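Local coordinates for surface presentation of antigens protein SpaK (Salmonella typhimurium, PDB 2FM8) that acts as a type III secretion chaperone, storing effectors such as SipA, SopA, SopE and SopE2 in the bacterial cytoplasm in a secretion-competent state for delivery into host cells, at residues Leu9-Leu14 with Ser22-Ile27; Ser31-Asp36 with Ile43-Lys48. All coordinates share one frame; numbering follows the deposited sequence.

Contact 1 (Leu9-Leu14 with Ser22-Ile27)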
loop_
_atom_site.group_PDB
_atom_site.type_symbol
_atom_site.label_atom_id
_atom_site.label_comp_id
_atom_site.label_asym_id
_atom_site.label_seq_id
_atom_site.Cartn_x
_atom_site.Cartn_y
_atom_site.Cartn_z
ATOM N N LEU A 9 -32.614 16.039 -0.700
ATOM C CA LEU A 9 -31.887 15.576 -1.868
ATOM C C LEU A 9 -31.963 14.045 -2.023
ATOM O O LEU A 9 -32.253 13.542 -3.116
ATOM C CB LEU A 9 -30.422 16.025 -1.811
ATOM C CG LEU A 9 -29.721 16.107 -3.164
ATOM C CD1 LEU A 9 -30.471 17.052 -4.106
ATOM C CD2 LEU A 9 -28.260 16.533 -2.992
ATOM N N VAL A 10 -31.694 13.329 -0.931
ATOM C CA VAL A 10 -31.715 11.871 -0.916
ATOM C C VAL A 10 -33.136 11.361 -1.243
ATOM O O VAL A 10 -33.317 10.466 -2.062
ATOM C CB VAL A 10 -31.234 11.342 0.455
ATOM C CG1 VAL A 10 -31.557 9.869 0.634
ATOM C CG2 VAL A 10 -29.722 11.565 0.604
ATOM N N ARG A 11 -34.139 11.954 -0.597
ATOM C CA ARG A 11 -35.531 11.543 -0.787
ATOM C C ARG A 11 -35.910 11.694 -2.282
ATOM O O ARG A 11 -36.492 10.800 -2.913
ATOM C CB ARG A 11 -36.431 12.359 0.166
ATOM C CG ARG A 11 -37.883 12.067 0.046
ATOM C CD ARG A 11 -38.781 12.764 1.151
ATOM N NE ARG A 11 -38.876 11.925 2.367
ATOM C CZ ARG A 11 -38.207 12.120 3.513
ATOM N NH1 ARG A 11 -37.390 13.168 3.681
ATOM N NH2 ARG A 11 -38.375 11.257 4.520
ATOM N N SER A 12 -35.512 12.808 -2.861
ATOM C CA SER A 12 -35.804 13.089 -4.241
ATOM C C SER A 12 -35.088 12.152 -5.211
ATOM O O SER A 12 -35.697 11.678 -6.173
ATOM C CB SER A 12 -35.419 14.520 -4.545
ATOM O OG SER A 12 -35.899 14.851 -5.819
ATOM N N ALA A 13 -33.805 11.888 -4.964
ATOM C CA ALA A 13 -33.043 10.944 -5.786
ATOM C C ALA A 13 -33.623 9.539 -5.776
ATOM O O ALA A 13 -33.624 8.849 -6.806
ATOM C CB ALA A 13 -31.580 10.895 -5.343
ATOM N N LEU A 14 -34.077 9.108 -4.608
ATOM C CA LEU A 14 -34.624 7.770 -4.453
ATOM C C LEU A 14 -35.961 7.673 -5.144
ATOM O O LEU A 14 -36.288 6.623 -5.692
ATOM C CB LEU A 14 -34.741 7.386 -2.980
ATOM C CG LEU A 14 -33.407 7.238 -2.238
ATOM C CD1 LEU A 14 -33.710 7.007 -0.761
ATOM C CD2 LEU A 14 -32.530 6.117 -2.799
ATOM N N SER A 22 -42.109 4.064 1.253
ATOM C CA SER A 22 -42.385 3.504 2.576
ATOM C C SER A 22 -41.147 2.947 3.304
ATOM O O SER A 22 -41.172 2.833 4.538
ATOM C CB SER A 22 -43.531 2.457 2.521
ATOM O OG SER A 22 -43.095 1.144 2.185
ATOM N N LEU A 23 -40.070 2.636 2.563
ATOM C CA LEU A 23 -38.798 2.136 3.154
ATOM C C LEU A 23 -37.961 3.204 3.862
ATOM O O LEU A 23 -37.045 2.883 4.641
ATOM C CB LEU A 23 -37.924 1.488 2.081
ATOM C CG LEU A 23 -38.538 0.281 1.377
ATOM C CD1 LEU A 23 -37.567 -0.327 0.409
ATOM C CD2 LEU A 23 -39.003 -0.768 2.398
ATOM N N ILE A 24 -38.284 4.457 3.567
ATOM C CA ILE A 24 -37.583 5.604 4.072
ATOM C C ILE A 24 -38.060 5.982 5.492
ATOM O O ILE A 24 -39.201 6.425 5.684
ATOM C CB ILE A 24 -37.776 6.812 3.103
ATOM C CG1 ILE A 24 -37.287 6.461 1.695
ATOM C CG2 ILE A 24 -37.029 8.058 3.621
ATOM C CD1 ILE A 24 -37.633 7.510 0.637
ATOM N N GLY A 25 -37.179 5.807 6.475
ATOM C CA GLY A 25 -37.494 6.136 7.857
ATOM C C GLY A 25 -37.274 7.607 8.187
ATOM O O GLY A 25 -37.348 8.486 7.311
ATOM N N GLY A 26 -37.008 7.871 9.463
ATOM C CA GLY A 26 -36.700 9.214 9.925
ATOM C C GLY A 26 -35.305 9.620 9.485
ATOM O O GLY A 26 -34.306 9.071 9.964
ATOM N N ILE A 27 -35.242 10.550 8.535
ATOM C CA ILE A 27 -33.982 11.189 8.134
ATOM C C ILE A 27 -34.280 12.686 8.138
ATOM O O ILE A 27 -35.336 13.121 7.639
ATOM C CB ILE A 27 -33.476 10.699 6.757
ATOM C CG1 ILE A 27 -34.504 10.990 5.653
ATOM C CG2 ILE A 27 -33.176 9.196 6.818
ATOM C CD1 ILE A 27 -34.039 10.650 4.262
HETATM O O HOH W 1 -37.459 11.676 7.545
HETATM O O HOH W 2 -39.605 9.055 6.125
#
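Arg11 reaches from helix 6-17 to the loop 22-27 and ends between Ile24 and Ile27. Its guanidinium end rests in van der Waals contact on the two isoleucines: NH2 lies 3.6 Å from Ile24 CG2 and 4.0 Å from Ile27 CG1, and the arginine side chain crosses both at a slant. The alkyl chain leaves the helix extended, with CG anti to the backbone N (chi1 178°), and bends at chi3 (-87°), which swings the guanidinium over to the loop. Deeper down, hydrocarbon meets hydrocarbon. Leu14 CD1 touches Ile24 CD1 at 4.2 Å, and Val10 CG1 approaches Ile27 CD1 more loosely at 4.5 Å.

The loop here connects the first helix to the first strand of the chaperone's alpha+beta fold, and it has no direct hydrogen bond to the helix segment. A chain of another protein packs on Leu14, Ile24 and Ile27 and is joined by backbone hydrogen bonds to Leu23 and Gly25, so the loop is held between its own helix and that partner.

Polar links across the contact pass through water. Two waters sit in the guanidinium plane at its edge. One accepts from Arg11 NH2 at 3.2 Å and from Ile27 N at 2.7 Å, and donates to Gly25 O; the other, weakly bound to Arg11 NH2, lies 2.6 Å from the same Gly25 O. On the helix side, Arg11 NH1 forms a salt bridge with Glu8.

Contact 2 (Ser31-Asp36 with Ile43-Lys48); sequences STIVLD and ICISVK
Ile43 faces Leu35 at one end of an antiparallel beta hairpin, strands 32-37 and 43-48, in the chaperone's five-stranded sheet. The two residues form a hydrogen-bonded pair: Leu35 N to Ile43 O is short and nearly straight (2.7 Å, 172° at the hydrogen), while the return bond, Ile43 N to Leu35 O, has its donor tilted 18° from the carbonyl plane. Their CB atoms lie side by side on the face covered by helices 6-17 and 112-132. Cys44, in a non-hydrogen-bonded pair with Val34, turns to the other face. Its SG lies 4.2 Å from Val34 CG2, and its CB meets Thr32 CG2 at 3.6 Å. Ile45 returns to the helix-covered face opposite Ile33, the pair joined by bonds lying in the carbonyl planes at both acceptors. With CG1 anti to the carbonyl carbon, Ile45 carries CD1 to Leu35 CG, 4.2 Å away on a diagonal. The far edge of strand 32-37 pairs antiparallel with a strand of another protein's chain, continuing the sheet across the interface; that chain's backbone also bonds Thr32 OG1. Ser46 OG lies 3.5 Å from Thr32 OG1, at best a weak and unsettled bond, and a water 2.7 Å from Ser46 OG donates weakly to Ser31 O.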
loop_
_atom_site.group_PDB
_atom_site.type_symbol
_atom_site.label_atom_id
_atom_site.label_comp_id
_atom_site.label_asym_id
_atom_site.label_seq_id
_atom_site.Cartn_x
_atom_site.Cartn_y
_atom_site.Cartn_z
ATOM N N SER A 31 -27.582 13.631 10.784
ATOM C CA SER A 31 -26.557 12.609 10.973
ATOM C C SER A 31 -26.364 11.938 9.607
ATOM O O SER A 31 -26.975 12.314 8.605
ATOM C CB SER A 31 -26.987 11.538 11.994
ATOM O OG SER A 31 -27.932 12.014 12.916
ATOM N N THR A 32 -25.565 10.898 9.596
ATOM C CA THR A 32 -25.402 10.091 8.419
ATOM C C THR A 32 -26.699 9.376 8.064
ATOM O O THR A 32 -27.345 8.792 8.928
ATOM C CB THR A 32 -24.289 9.126 8.671
ATOM O OG1 THR A 32 -23.127 9.897 8.998
ATOM C CG2 THR A 32 -24.020 8.268 7.468
ATOM N N ILE A 33 -27.079 9.483 6.791
ATOM C CA ILE A 33 -28.163 8.713 6.196
ATOM C C ILE A 33 -27.576 7.391 5.703
ATOM O O ILE A 33 -26.494 7.366 5.109
ATOM C CB ILE A 33 -28.792 9.473 5.027
ATOM C CG1 ILE A 33 -29.437 10.751 5.536
ATOM C CG2 ILE A 33 -29.839 8.632 4.309
ATOM C CD1 ILE A 33 -29.872 11.670 4.461
ATOM N N VAL A 34 -28.279 6.300 5.983
ATOM C CA VAL A 34 -27.814 4.965 5.656
ATOM C C VAL A 34 -28.860 4.274 4.774
ATOM O O VAL A 34 -30.038 4.226 5.139
ATOM C CB VAL A 34 -27.536 4.124 6.918
ATOM C CG1 VAL A 34 -27.017 2.738 6.527
ATOM C CG2 VAL A 34 -26.515 4.814 7.796
ATOM N N LEU A 35 -28.417 3.779 3.622
ATOM C CA LEU A 35 -29.215 2.898 2.746
ATOM C C LEU A 35 -28.779 1.448 2.918
ATOM O O LEU A 35 -27.664 1.081 2.504
ATOM C CB LEU A 35 -29.016 3.275 1.270
ATOM C CG LEU A 35 -29.018 4.752 0.862
ATOM C CD1 LEU A 35 -28.953 4.842 -0.631
ATOM C CD2 LEU A 35 -30.223 5.454 1.371
ATOM N N ASP A 36 -29.606 0.644 3.577
ATOM C CA ASP A 36 -29.349 -0.790 3.694
ATOM C C ASP A 36 -29.801 -1.458 2.395
ATOM O O ASP A 36 -30.794 -1.051 1.807
ATOM C CB ASP A 36 -30.092 -1.423 4.876
ATOM C CG ASP A 36 -29.637 -0.882 6.229
ATOM O OD1 ASP A 36 -28.409 -0.892 6.509
ATOM O OD2 ASP A 36 -30.521 -0.438 7.005
ATOM N N ILE A 43 -24.839 1.797 2.077
ATOM C CA ILE A 43 -24.348 3.073 1.585
ATOM C C ILE A 43 -24.672 4.190 2.601
ATOM O O ILE A 43 -25.832 4.345 3.038
ATOM C CB ILE A 43 -24.956 3.370 0.226
ATOM C CG1 ILE A 43 -24.557 2.266 -0.758
ATOM C CG2 ILE A 43 -24.578 4.798 -0.255
ATOM C CD1 ILE A 43 -25.190 2.376 -2.155
ATOM N N CYS A 44 -23.638 4.937 2.987
ATOM C CA CYS A 44 -23.761 6.069 3.886
ATOM C C CYS A 44 -23.622 7.357 3.102
ATOM O O CYS A 44 -22.804 7.470 2.189
ATOM C CB CYS A 44 -22.717 6.032 4.993
ATOM S SG CYS A 44 -22.729 4.522 5.986
ATOM N N ILE A 45 -24.454 8.325 3.473
ATOM C CA ILE A 45 -24.413 9.651 2.902
ATOM C C ILE A 45 -24.252 10.660 4.021
ATOM O O ILE A 45 -25.022 10.657 4.987
ATOM C CB ILE A 45 -25.667 9.980 2.108
ATOM C CG1 ILE A 45 -25.932 8.874 1.075
ATOM C CG2 ILE A 45 -25.489 11.367 1.444
ATOM C CD1 ILE A 45 -27.324 8.635 0.783
ATOM N N SER A 46 -23.256 11.524 3.898
ATOM C CA SER A 46 -23.071 12.558 4.901
ATOM C C SER A 46 -22.496 13.859 4.395
ATOM O O SER A 46 -21.751 13.880 3.425
ATOM C CB SER A 46 -22.172 12.061 6.013
ATOM O OG SER A 46 -22.530 12.807 7.157
ATOM N N VAL A 47 -22.871 14.938 5.094
ATOM C CA VAL A 47 -22.319 16.275 4.889
ATOM C C VAL A 47 -21.270 16.563 5.958
ATOM O O VAL A 47 -21.521 16.473 7.165
ATOM C CB VAL A 47 -23.404 17.353 4.923
ATOM C CG1 VAL A 47 -22.810 18.743 4.646
ATOM C CG2 VAL A 47 -24.489 17.015 3.912
ATOM N N LYS A 48 -20.088 16.925 5.501
ATOM C CA LYS A 48 -18.976 17.122 6.380
ATOM C C LYS A 48 -18.400 18.453 5.965
ATOM O O LYS A 48 -17.798 18.563 4.903
ATOM C CB LYS A 48 -17.978 15.980 6.219
ATOM C CG LYS A 48 -17.073 15.738 7.423
ATOM C CD LYS A 48 -16.278 14.424 7.224
ATOM C CE LYS A 48 -15.097 14.280 8.210
ATOM N NZ LYS A 48 -13.854 13.727 7.523
HETATM O O HOH W 3 -24.837 14.171 7.750
#

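Contact 2 is buried, its centre about 8 Å from the centre of the chain, whereas the centre of contact 1 lies about 15 Å from it and that contact is only partly covered. Their centres are 11 Å apart, and they meet directly at Val10, whose CG2 packs on Ile45 CD1 at 3.8 Å and on Ile33 CD1 at 3.9 Å; Ile27 CG2 also touches Ile33 CG2. Helix 6-17 thus serves both, packing against the loop 22-27 and covering one face of the hairpin. Backbone hydrogen bonds knit the strands of contact 2, while contact 1 relies on aliphatic contacts, an arginine and bridging waters. A chain of another protein reaches both, bonding to the loop and extending the sheet.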